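Local coordinates for Lmo0740 protein (Listeria monocytogenes, PDB 4RFA), which probably regulates transcription as a Crp-family activator, pairing an N-terminal cyclic nucleotide-binding-type domain with a C-terminal helix-turn-helix domain that would bind DNA, at residues A[146-149]-A[150-154]. Residues are numbered along the deposited sequence; the frame is centred on the assembly and turned at random.
Sequences IAKT and PKERI
Lys148 touches the first turn of helix 150-165 twice, with its side chain on Glu152 and its carbonyl on Arg153. Its CB and CD lie against the Glu152 carboxylate, CB 3.5 Å from OE1, and the two side chains cross at about a right angle; the ammonium NZ remains 4.5 Å from Glu152 OE2, too far for a salt bridge. The Lys148 carbonyl O sits at the edge of the Arg153 guanidinium, in its plane, and takes a short but bent, weak bond from NH1 (2.7 Å, 124°). Arg153 gets there by a bend at chi3 (-58°) that also carries the group over Pro150 CA, while its NE is hydrogen-bonded to Cys190 O. Thr149 is the N-cap, and with Glu152 it forms a capping box. Its chi1 of 59° tucks OG1 back over the main chain, where the hydroxyl accepts from Glu152 N at 3.1 Å. In return, Thr149 N gives a nearly straight bond to the anti lone pair of Glu152 OE1 (2.8 Å), and Thr149 OG1 donates to the same oxygen from out of the carboxylate plane. Arg153 N closes the first helical turn on Thr149 O at 2.9 Å. Two donors from Thr149 thus grip OE1 and would restrict how the carboxylate turns, and its negative charge at the N-terminus would suit the dipole of the helix that opens the C-terminal, probably DNA-binding, domain.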
ATOM      1  N   ILE A 146       5.551 -11.998   0.943  1.00 39.07           N
ATOM      2  CA  ILE A 146       4.509 -13.064   0.976  1.00 39.72           C
ATOM      3  C   ILE A 146       5.079 -14.357   0.430  1.00 42.64           C
ATOM      4  O   ILE A 146       5.844 -14.334  -0.506  1.00 44.40           O
ATOM      5  CB  ILE A 146       3.256 -12.627   0.196  1.00 37.43           C
ATOM      6  CG1 ILE A 146       2.590 -11.462   0.882  1.00 38.38           C
ATOM      7  CG2 ILE A 146       2.239 -13.765   0.077  1.00 37.79           C
ATOM      8  CD1 ILE A 146       1.451 -10.837   0.107  1.00 42.06           C
ATOM      9  N   ALA A 147       4.769 -15.479   1.078  1.00 46.48           N
ATOM     10  CA  ALA A 147       5.295 -16.787   0.640  1.00 48.02           C
ATOM     11  C   ALA A 147       6.814 -16.974   0.745  1.00 46.72           C
ATOM     12  O   ALA A 147       7.389 -17.740  -0.016  1.00 49.68           O
ATOM     13  CB  ALA A 147       4.827 -17.095  -0.807  1.00 48.27           C
ATOM     14  N   LYS A 148       7.494 -16.241   1.623  1.00 49.80           N
ATOM     15  CA  LYS A 148       8.926 -16.412   1.770  1.00 45.07           C
ATOM     16  C   LYS A 148       9.226 -17.033   3.111  1.00 45.62           C
ATOM     17  O   LYS A 148       8.463 -16.880   4.076  1.00 47.76           O
ATOM     18  CB  LYS A 148       9.645 -15.074   1.698  1.00 50.76           C
ATOM     19  CG  LYS A 148       9.532 -14.290   0.419  1.00 48.65           C
ATOM     20  CD  LYS A 148      10.040 -14.983  -0.809  1.00 57.47           C
ATOM     21  CE  LYS A 148      10.036 -13.937  -1.930  1.00 62.46           C
ATOM     22  NZ  LYS A 148      10.674 -14.501  -3.136  1.00 67.44           N
ATOM     23  N   THR A 149      10.358 -17.705   3.186  1.00 46.59           N
ATOM     24  CA  THR A 149      10.845 -18.280   4.433  1.00 47.80           C
ATOM     25  C   THR A 149      11.344 -17.148   5.363  1.00 44.52           C
ATOM     26  O   THR A 149      11.574 -16.036   4.938  1.00 40.39           O
ATOM     27  CB  THR A 149      12.048 -19.189   4.185  1.00 48.19           C
ATOM     28  OG1 THR A 149      13.081 -18.405   3.576  1.00 49.87           O
ATOM     29  CG2 THR A 149      11.692 -20.327   3.236  1.00 51.86           C
ATOM     30  N   PRO A 150      11.526 -17.451   6.637  1.00 46.37           N
ATOM     31  CA  PRO A 150      12.038 -16.385   7.489  1.00 46.43           C
ATOM     32  C   PRO A 150      13.392 -15.854   7.057  1.00 46.27           C
ATOM     33  O   PRO A 150      13.628 -14.663   7.146  1.00 41.50           O
ATOM     34  CB  PRO A 150      12.096 -17.042   8.869  1.00 48.72           C
ATOM     35  CG  PRO A 150      10.971 -18.043   8.829  1.00 49.95           C
ATOM     36  CD  PRO A 150      11.021 -18.601   7.420  1.00 48.01           C
ATOM     37  N   LYS A 151      14.235 -16.713   6.522  1.00 47.12           N
ATOM     38  CA  LYS A 151      15.552 -16.294   6.052  1.00 52.39           C
ATOM     39  C   LYS A 151      15.464 -15.350   4.891  1.00 49.44           C
ATOM     40  O   LYS A 151      16.170 -14.346   4.806  1.00 48.05           O
ATOM     41  CB  LYS A 151      16.379 -17.520   5.636  1.00 57.55           C
ATOM     42  CG  LYS A 151      17.737 -17.192   5.005  1.00 60.53           C
ATOM     43  CD  LYS A 151      18.871 -17.198   6.015  1.00 64.71           C
ATOM     44  CE  LYS A 151      20.233 -16.903   5.381  1.00 64.87           C
ATOM     45  NZ  LYS A 151      20.876 -18.082   4.780  1.00 66.10           N
ATOM     46  N   GLU A 152      14.627 -15.687   3.940  1.00 51.57           N
ATOM     47  CA  GLU A 152      14.412 -14.757   2.855  1.00 47.50           C
ATOM     48  C   GLU A 152      13.834 -13.456   3.337  1.00 40.13           C
ATOM     49  O   GLU A 152      14.179 -12.416   2.827  1.00 41.18           O
ATOM     50  CB  GLU A 152      13.476 -15.378   1.843  1.00 53.12           C
ATOM     51  CG  GLU A 152      14.078 -16.596   1.164  1.00 57.08           C
ATOM     52  CD  GLU A 152      13.049 -17.278   0.314  1.00 60.32           C
ATOM     53  OE1 GLU A 152      11.951 -17.605   0.839  1.00 59.46           O
ATOM     54  OE2 GLU A 152      13.318 -17.412  -0.880  1.00 64.46           O
ATOM     55  N   ARG A 153      12.925 -13.503   4.304  1.00 38.57           N
ATOM     56  CA  ARG A 153      12.344 -12.273   4.822  1.00 39.21           C
ATOM     57  C   ARG A 153      13.344 -11.351   5.507  1.00 40.76           C
ATOM     58  O   ARG A 153      13.263 -10.133   5.381  1.00 37.76           O
ATOM     59  CB  ARG A 153      11.229 -12.602   5.796  1.00 40.43           C
ATOM     60  CG  ARG A 153      10.042 -13.228   5.100  1.00 41.94           C
ATOM     61  CD  ARG A 153       8.742 -13.123   5.843  1.00 39.80           C
ATOM     62  NE  ARG A 153       8.730 -13.707   7.187  1.00 40.77           N
ATOM     63  CZ  ARG A 153       8.407 -14.962   7.492  1.00 43.79           C
ATOM     64  NH1 ARG A 153       8.129 -15.870   6.540  1.00 45.75           N
ATOM     65  NH2 ARG A 153       8.358 -15.314   8.771  1.00 45.45           N
ATOM     66  N   ILE A 154      14.302 -11.918   6.234  1.00 41.50           N
ATOM     67  CA  ILE A 154      15.229 -11.077   6.986  1.00 37.71           C
ATOM     68  C   ILE A 154      16.149 -10.294   6.051  1.00 37.55           C
ATOM     69  O   ILE A 154      16.462  -9.120   6.295  1.00 37.99           O
ATOM     70  CB  ILE A 154      16.011 -11.899   8.036  1.00 42.33           C
ATOM     71  CG1 ILE A 154      16.745 -10.960   8.995  1.00 46.07           C
ATOM     72  CG2 ILE A 154      16.989 -12.884   7.405  1.00 47.68           C
ATOM     73  CD1 ILE A 154      17.397 -11.692  10.133  1.00 52.21           C
TER